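Local coordinates for protein mannose-specific lectin CEA chain 1 (Colocasia esculenta, PDB 5D5G) that binds mannose as a tuber lectin, agglutinates rabbit erythrocytes and is insecticidal toward cotton aphids and other hemipteran insects, at residues Q28-L33 and N43-G48; G9-R14 and K52-D57; Q77-N82 and F96-F101. One frame throughout, in Å; residues are numbered along the deposited sequence.

Interaction 1 of 3, residues Q28-L33 and N43-G48; sequences QDDCNL and NTANKG
Thr44 holds OG1 between its backbone N and carbonyl carbon (chi1 57°), turned to the carbonyl of Cys31, while Asn32 sends CG anti to its own N (chi1 -169°), which lays its amide along the backbone of Asn43 and Thr44, CG 3.6 Å from Thr44 N. The two loops belong to a beta-prism II lectin of the bulb type, and 28-33 opens its QxDxNxVxY carbohydrate-binding motif, whose Gln28, Asp30 and Asn32 probably bind mannose, as in relatives. The clearest link between the loops is main chain: Asn46 N donates to Asp30 O at 2.6 Å, bent to 149° at the hydrogen and tilted from the carbonyl plane. Thr44 OG1 lies only 2.3 Å from Cys31 O, too short for the modelled positions to be trusted in detail.

On the Asp30 side chain the two oxygens divide their work. OD1 takes Gln28 NE2 at 2.9 Å, on its syn side but well out of the carboxylate plane, as well as a weak bond from Asn32 N, which probably restrain the carboxylate; OD2 rests against Ala45 CB at 3.4 Å. The Asn32 amide is held from beyond the contact, ND2 by Gln41 OE1 and OD1 by Ser42 OG, so Gln41 and Ser42 fix the orientation of this side chain. At the other end Cys31, disulfide-bonded to Cys51, brings CB to 3.1 Å from Gly48 O.

Interaction 2 of 3, residues G9-R14 and K52-D57; sequences GQTLDR and KLTLTD
Segments 9-14 and 52-57 run antiparallel, their directions 155° apart, and are joined by the hydrogen-bonded pair Leu12-Leu53. They join the short edge strand 11-12 to strand 52-55 in one of the antiparallel sheets of the beta-prism II fold. Within the pair, Leu12 N reaches Leu53 O at 2.7 Å in the carbonyl plane, whereas the return bond, Leu53 N to Leu12 O, is longer at 3.2 Å and comes from above the plane of the Leu12 carbonyl. Farther along, Gly9 N makes a weak bond to Leu55 O, and Gln10 O is buried with no partner in the model.

Leu12 and Leu53 share one face of the sheet, with their CB atoms 4.0 Å apart. Both pack on Met27 and Leu33, which ties this sheet to the one carrying the mannose motif. Thr11 and Thr54 occupy the other face side by side, their CG2 methyls 3.7 Å apart; Thr11 CG2 also lies against Lys52 CB at 3.6 Å.

Just past strand 11-12, Asp13 and Arg14 form a salt-bridge network with Lys52. Arg14 NH1 makes a weak bridge to Asp13 OD2. The lysine bends at its last torsion (chi4 -4°) to bring its amine beside the aspartate. Asp13 OD1 is gripped from opposite faces of the carboxylate plane, by Arg14 N at 2.6 Å and by Lys52 NZ at 2.9 Å.

Interaction 3 of 3, residues Q77-N82 and F96-F101; sequences QSVKGN and FGPSVF. With MG (magnesium ion), chain E.
This is a small surface contact in which the loop between strands 70-73 and 84-88 lies against a bend in the long, interrupted strand 92-103, close to the partner subunit. Pro98 lies at its centre: its ring meets Val79, its CB faces Gly81, and its CA touches Asn82 O.

The apolar half is a single close touch, Val79 CG2 to Pro98 CG at 3.5 Å, with the valine branch crossing the proline ring at about a right angle. Val79 achieves this by setting CG2 between its backbone N and carbonyl carbon and CG1 beside the N (chi1 -45°). Ser78 OG approaches the same ring more loosely, 4.1 Å from Pro98 CD. Gly81, with no side chain, lets the two chains come near, its CA 4.1 Å from Pro98 CB.

The polar half rests on one acceptor. Asn82 O receives a weak hydrogen bond from Ser99 N at 3.3 Å, bent to 133° at the hydrogen, and a CA-H...O contact from Pro98. Asn82 CB meanwhile sits 3.8 Å from Ser99 OG. The only hydrogen bond between the two segments is thus a weak one.

The peptide bond before Pro98 is cis, and the chain turns a corner shortly afterwards, at Val100. The carbonyl of Pro98 binds a magnesium ion at 1.9 Å, and a backbone atom of a neighbouring subunit binds the same ion. Phe96, Ser99 and Phe101 pair antiparallel with a strand of that neighbouring subunit, continuing the sheet across the interface, consistent with the C-terminal strand exchange of beta-prism II lectin dimers.

In the fold
Interaction 2 lies nearest the middle of the chain and touches both others. Interaction 1 is nested within the loop it closes, their centres 15 Å apart, and Leu33 CD1 packs on Leu53 CD2 (3.9 Å) and Leu12 CD2 (4.1 Å), connecting the probable mannose site to the core. Toward interaction 3, whose centre is 16 Å away, Asp57 O probably accepts a hydrogen bond from Gly81 N at 2.8 Å, with a long, weak ion pair from Lys80 to Asp57 alongside. Interactions 1 and 3 lie on opposite sides of the chain's centre, 28 Å apart between centres, separating sugar binding from subunit pairing. A second magnesium lies about 4 Å from the Leu55 side chain.

Interaction 1 of 3, residues Q28-L33 and N43-G48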
# COMPACT_ATOMS: atom_id res chain seq x y z
N GLN A 28 -2.05 13.30 -16.35
CA GLN A 28 -1.56 14.16 -17.40
C GLN A 28 -2.25 15.53 -17.39
O GLN A 28 -3.19 15.77 -16.62
CB GLN A 28 -1.74 13.50 -18.77
CG GLN A 28 -0.77 12.37 -19.05
CD GLN A 28 -1.01 11.75 -20.40
OE1 GLN A 28 -0.18 11.00 -20.91
NE2 GLN A 28 -2.14 12.07 -21.01
N ASP A 29 -1.78 16.42 -18.25
CA ASP A 29 -2.31 17.77 -18.27
C ASP A 29 -3.45 17.92 -19.28
O ASP A 29 -4.03 18.99 -19.40
CB ASP A 29 -1.20 18.79 -18.52
CG ASP A 29 -1.33 20.01 -17.63
OD1 ASP A 29 -2.39 20.69 -17.71
OD2 ASP A 29 -0.40 20.29 -16.82
N ASP A 30 -3.76 16.84 -19.99
CA ASP A 30 -4.93 16.84 -20.86
C ASP A 30 -6.09 16.24 -20.06
O ASP A 30 -7.06 15.73 -20.62
CB ASP A 30 -4.68 16.04 -22.14
CG ASP A 30 -4.44 14.58 -21.88
OD1 ASP A 30 -3.95 14.26 -20.78
OD2 ASP A 30 -4.75 13.75 -22.76
N CYS A 31 -5.94 16.31 -18.73
CA CYS A 31 -6.90 15.78 -17.76
C CYS A 31 -7.24 14.30 -17.91
O CYS A 31 -8.21 13.82 -17.33
CB CYS A 31 -8.19 16.61 -17.73
SG CYS A 31 -9.06 16.51 -16.16
N ASN A 32 -6.46 13.58 -18.70
CA ASN A 32 -6.64 12.14 -18.77
C ASN A 32 -5.69 11.52 -17.80
O ASN A 32 -4.51 11.88 -17.76
CB ASN A 32 -6.35 11.62 -20.18
CG ASN A 32 -6.79 10.18 -20.36
OD1 ASN A 32 -6.98 9.45 -19.38
ND2 ASN A 32 -6.96 9.76 -21.61
N LEU A 33 -6.18 10.59 -16.99
CA LEU A 33 -5.29 9.78 -16.18
C LEU A 33 -4.90 8.56 -16.97
O LEU A 33 -5.75 7.75 -17.33
CB LEU A 33 -5.96 9.32 -14.89
CG LEU A 33 -5.04 8.39 -14.11
CD1 LEU A 33 -4.16 9.17 -13.13
CD2 LEU A 33 -5.86 7.34 -13.38
N ASN A 43 -9.62 7.88 -19.60
CA ASN A 43 -10.24 8.39 -20.83
C ASN A 43 -10.96 9.72 -20.64
O ASN A 43 -12.05 9.95 -21.19
CB ASN A 43 -11.14 7.34 -21.47
CG ASN A 43 -11.49 7.67 -22.91
OD1 ASN A 43 -10.69 8.26 -23.64
ND2 ASN A 43 -12.70 7.30 -23.32
N THR A 44 -10.35 10.60 -19.86
CA THR A 44 -10.87 11.94 -19.67
C THR A 44 -9.93 12.96 -20.30
O THR A 44 -9.59 13.97 -19.68
CB THR A 44 -11.01 12.25 -18.20
OG1 THR A 44 -9.73 12.08 -17.57
CG2 THR A 44 -12.00 11.31 -17.56
N ALA A 45 -9.52 12.68 -21.53
CA ALA A 45 -8.63 13.58 -22.27
C ALA A 45 -9.39 14.80 -22.80
O ALA A 45 -10.46 14.67 -23.41
CB ALA A 45 -7.94 12.84 -23.41
N ASN A 46 -8.83 15.98 -22.54
CA ASN A 46 -9.43 17.26 -22.92
C ASN A 46 -10.64 17.62 -22.06
O ASN A 46 -11.16 18.72 -22.15
CB ASN A 46 -9.79 17.33 -24.41
CG ASN A 46 -8.60 17.07 -25.33
OD1 ASN A 46 -8.62 16.14 -26.15
ND2 ASN A 46 -7.56 17.91 -25.22
N LYS A 47 -11.09 16.70 -21.22
CA LYS A 47 -12.25 16.94 -20.36
C LYS A 47 -11.98 17.92 -19.21
O LYS A 47 -12.62 17.83 -18.15
CB LYS A 47 -12.78 15.62 -19.78
CG LYS A 47 -13.20 14.57 -20.79
CD LYS A 47 -14.03 13.49 -20.11
CE LYS A 47 -14.16 12.22 -20.94
NZ LYS A 47 -14.96 12.39 -22.18
N GLY A 48 -11.05 18.85 -19.41
CA GLY A 48 -10.73 19.82 -18.37
C GLY A 48 -9.24 20.05 -18.18
O GLY A 48 -8.42 19.50 -18.91

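Interaction 2 of 3, residues G9-R14 and K52-D57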
# COMPACT_ATOMS: atom_id res chain seq x y z
N GLY A 9 -6.96 11.33 1.09
CA GLY A 9 -6.66 12.60 1.72
C GLY A 9 -5.49 13.28 1.02
O GLY A 9 -5.24 14.48 1.21
N GLN A 10 -4.77 12.51 0.20
CA GLN A 10 -3.62 13.01 -0.54
C GLN A 10 -3.99 13.20 -2.00
O GLN A 10 -4.94 12.59 -2.48
CB GLN A 10 -2.45 12.02 -0.45
CG GLN A 10 -1.82 11.87 0.94
CD GLN A 10 -0.65 10.91 0.94
OE1 GLN A 10 -0.57 9.98 0.13
NE2 GLN A 10 0.28 11.13 1.87
N THR A 11 -3.21 14.00 -2.73
CA THR A 11 -3.53 14.28 -4.12
C THR A 11 -2.37 14.07 -5.12
O THR A 11 -1.23 14.44 -4.86
CB THR A 11 -4.07 15.72 -4.28
OG1 THR A 11 -4.93 16.03 -3.18
CG2 THR A 11 -4.85 15.83 -5.56
N LEU A 12 -2.69 13.44 -6.25
CA LEU A 12 -1.74 13.30 -7.35
C LEU A 12 -1.96 14.46 -8.33
O LEU A 12 -2.76 14.36 -9.27
CB LEU A 12 -1.95 11.97 -8.06
CG LEU A 12 -1.15 11.76 -9.34
CD1 LEU A 12 0.32 11.59 -9.02
CD2 LEU A 12 -1.70 10.58 -10.12
N ASP A 13 -1.25 15.56 -8.08
CA ASP A 13 -1.47 16.83 -8.79
C ASP A 13 -1.27 16.74 -10.30
O ASP A 13 -0.82 15.71 -10.81
CB ASP A 13 -0.56 17.92 -8.22
CG ASP A 13 -1.18 19.31 -8.30
OD1 ASP A 13 -2.16 19.47 -9.06
OD2 ASP A 13 -0.70 20.24 -7.61
N ARG A 14 -1.61 17.82 -11.00
CA ARG A 14 -1.39 17.96 -12.44
C ARG A 14 0.02 17.46 -12.84
O ARG A 14 1.00 17.78 -12.17
CB ARG A 14 -1.60 19.42 -12.84
CG ARG A 14 -0.75 20.40 -12.03
CD ARG A 14 -1.46 21.72 -11.75
NE ARG A 14 -0.52 22.84 -11.69
CZ ARG A 14 0.08 23.27 -10.59
NH1 ARG A 14 -0.14 22.68 -9.43
NH2 ARG A 14 0.92 24.30 -10.65
N LYS A 52 -6.74 17.06 -10.85
CA LYS A 52 -6.17 16.45 -9.66
C LYS A 52 -6.75 15.07 -9.48
O LYS A 52 -7.94 14.86 -9.77
CB LYS A 52 -6.54 17.28 -8.43
CG LYS A 52 -5.99 18.68 -8.41
CD LYS A 52 -6.35 19.39 -7.11
CE LYS A 52 -5.55 20.68 -6.97
NZ LYS A 52 -4.57 20.85 -8.09
N LEU A 53 -5.94 14.14 -9.00
CA LEU A 53 -6.46 12.84 -8.59
C LEU A 53 -6.41 12.68 -7.09
O LEU A 53 -5.37 12.91 -6.47
CB LEU A 53 -5.73 11.68 -9.25
CG LEU A 53 -6.56 10.42 -9.02
CD1 LEU A 53 -7.97 10.69 -9.46
CD2 LEU A 53 -6.00 9.21 -9.74
N THR A 54 -7.53 12.27 -6.52
CA THR A 54 -7.72 12.24 -5.08
C THR A 54 -8.23 10.87 -4.69
O THR A 54 -8.60 10.07 -5.55
CB THR A 54 -8.79 13.24 -4.70
OG1 THR A 54 -9.85 13.15 -5.66
CG2 THR A 54 -8.22 14.66 -4.71
N LEU A 55 -8.30 10.62 -3.38
CA LEU A 55 -8.84 9.36 -2.88
C LEU A 55 -9.82 9.63 -1.75
O LEU A 55 -9.47 10.25 -0.74
CB LEU A 55 -7.72 8.43 -2.41
CG LEU A 55 -8.08 7.01 -1.98
CD1 LEU A 55 -8.80 6.28 -3.11
CD2 LEU A 55 -6.81 6.24 -1.56
N THR A 56 -11.06 9.19 -1.92
CA THR A 56 -12.08 9.47 -0.92
C THR A 56 -12.01 8.45 0.18
O THR A 56 -11.34 7.43 0.04
CB THR A 56 -13.47 9.36 -1.50
OG1 THR A 56 -13.57 8.11 -2.20
CG2 THR A 56 -13.71 10.49 -2.47
N ASP A 57 -12.73 8.72 1.26
CA ASP A 57 -12.68 7.86 2.42
C ASP A 57 -13.54 6.63 2.28
O ASP A 57 -13.76 5.91 3.25
CB ASP A 57 -13.07 8.64 3.67
CG ASP A 57 -12.20 9.84 3.88
OD1 ASP A 57 -11.21 9.99 3.11
OD2 ASP A 57 -12.49 10.64 4.79

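Interaction 3 of 3, residues Q77-N82 and F96-F101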
# COMPACT_ATOMS: atom_id res chain seq x y z
N GLN A 77 -16.96 1.41 -3.93
CA GLN A 77 -17.05 2.08 -2.64
C GLN A 77 -17.06 1.07 -1.50
O GLN A 77 -17.39 -0.10 -1.69
CB GLN A 77 -18.33 2.91 -2.56
CG GLN A 77 -18.56 3.88 -3.71
CD GLN A 77 -20.02 4.26 -3.88
OE1 GLN A 77 -20.79 4.22 -2.92
NE2 GLN A 77 -20.40 4.62 -5.09
N SER A 78 -16.72 1.54 -0.30
CA SER A 78 -16.82 0.72 0.89
C SER A 78 -17.02 1.59 2.12
O SER A 78 -17.49 2.72 2.02
CB SER A 78 -15.57 -0.15 1.06
OG SER A 78 -15.65 -0.90 2.26
N VAL A 79 -16.65 1.07 3.28
CA VAL A 79 -16.86 1.81 4.51
C VAL A 79 -15.92 3.00 4.61
O VAL A 79 -14.97 3.12 3.86
CB VAL A 79 -16.66 0.89 5.71
CG1 VAL A 79 -17.37 -0.44 5.48
CG2 VAL A 79 -15.19 0.67 5.96
N LYS A 80 -16.21 3.88 5.56
CA LYS A 80 -15.37 5.05 5.81
C LYS A 80 -14.04 4.65 6.42
O LYS A 80 -13.99 4.14 7.53
CB LYS A 80 -16.10 5.99 6.78
CG LYS A 80 -15.54 7.39 6.88
CD LYS A 80 -15.72 7.95 8.29
CE LYS A 80 -15.64 9.47 8.31
NZ LYS A 80 -14.34 9.94 7.71
N GLY A 81 -12.94 4.90 5.72
CA GLY A 81 -11.65 4.63 6.33
C GLY A 81 -10.51 5.22 5.55
O GLY A 81 -10.73 5.93 4.58
N ASN A 82 -9.29 4.94 6.01
CA ASN A 82 -8.09 5.25 5.26
C ASN A 82 -7.95 4.24 4.16
O ASN A 82 -8.16 3.04 4.38
CB ASN A 82 -6.86 5.17 6.15
CG ASN A 82 -6.89 6.19 7.27
OD1 ASN A 82 -7.93 6.77 7.57
ND2 ASN A 82 -5.73 6.40 7.90
N PHE A 96 -6.90 -0.23 -2.33
CA PHE A 96 -6.85 -1.18 -1.21
C PHE A 96 -7.46 -0.62 0.06
O PHE A 96 -7.05 0.45 0.52
CB PHE A 96 -5.40 -1.60 -0.89
CG PHE A 96 -4.87 -2.65 -1.80
CD1 PHE A 96 -5.18 -3.98 -1.59
CD2 PHE A 96 -4.06 -2.31 -2.88
CE1 PHE A 96 -4.70 -4.95 -2.44
CE2 PHE A 96 -3.58 -3.27 -3.74
CZ PHE A 96 -3.90 -4.60 -3.52
N GLY A 97 -8.39 -1.35 0.67
CA GLY A 97 -8.82 -0.97 2.01
C GLY A 97 -10.24 -1.27 2.48
O GLY A 97 -10.99 -1.99 1.83
N PRO A 98 -10.60 -0.69 3.62
CA PRO A 98 -9.78 0.19 4.45
C PRO A 98 -8.71 -0.53 5.28
O PRO A 98 -8.56 -1.75 5.21
CB PRO A 98 -10.79 0.77 5.43
CG PRO A 98 -11.81 -0.28 5.54
CD PRO A 98 -11.96 -0.82 4.15
N SER A 99 -7.99 0.24 6.08
CA SER A 99 -6.93 -0.31 6.90
C SER A 99 -7.49 -1.30 7.90
O SER A 99 -8.50 -1.03 8.55
CB SER A 99 -6.22 0.81 7.63
OG SER A 99 -7.12 1.86 7.91
N VAL A 100 -6.84 -2.46 8.01
CA VAL A 100 -7.20 -3.45 9.01
C VAL A 100 -6.24 -3.36 10.18
O VAL A 100 -6.63 -3.57 11.32
CB VAL A 100 -7.19 -4.88 8.43
CG1 VAL A 100 -7.69 -5.87 9.47
CG2 VAL A 100 -8.07 -4.99 7.21
N PHE A 101 -4.98 -3.03 9.91
CA PHE A 101 -3.97 -3.00 10.97
C PHE A 101 -3.00 -1.84 10.79
O PHE A 101 -2.66 -1.50 9.66
CB PHE A 101 -3.23 -4.33 10.97
CG PHE A 101 -2.10 -4.41 11.96
CD1 PHE A 101 -2.28 -4.08 13.28
CD2 PHE A 101 -0.85 -4.87 11.56
CE1 PHE A 101 -1.24 -4.16 14.19
CE2 PHE A 101 0.19 -4.95 12.45
CZ PHE A 101 -0.01 -4.60 13.78
MG MG E . -8.66 -2.78 3.63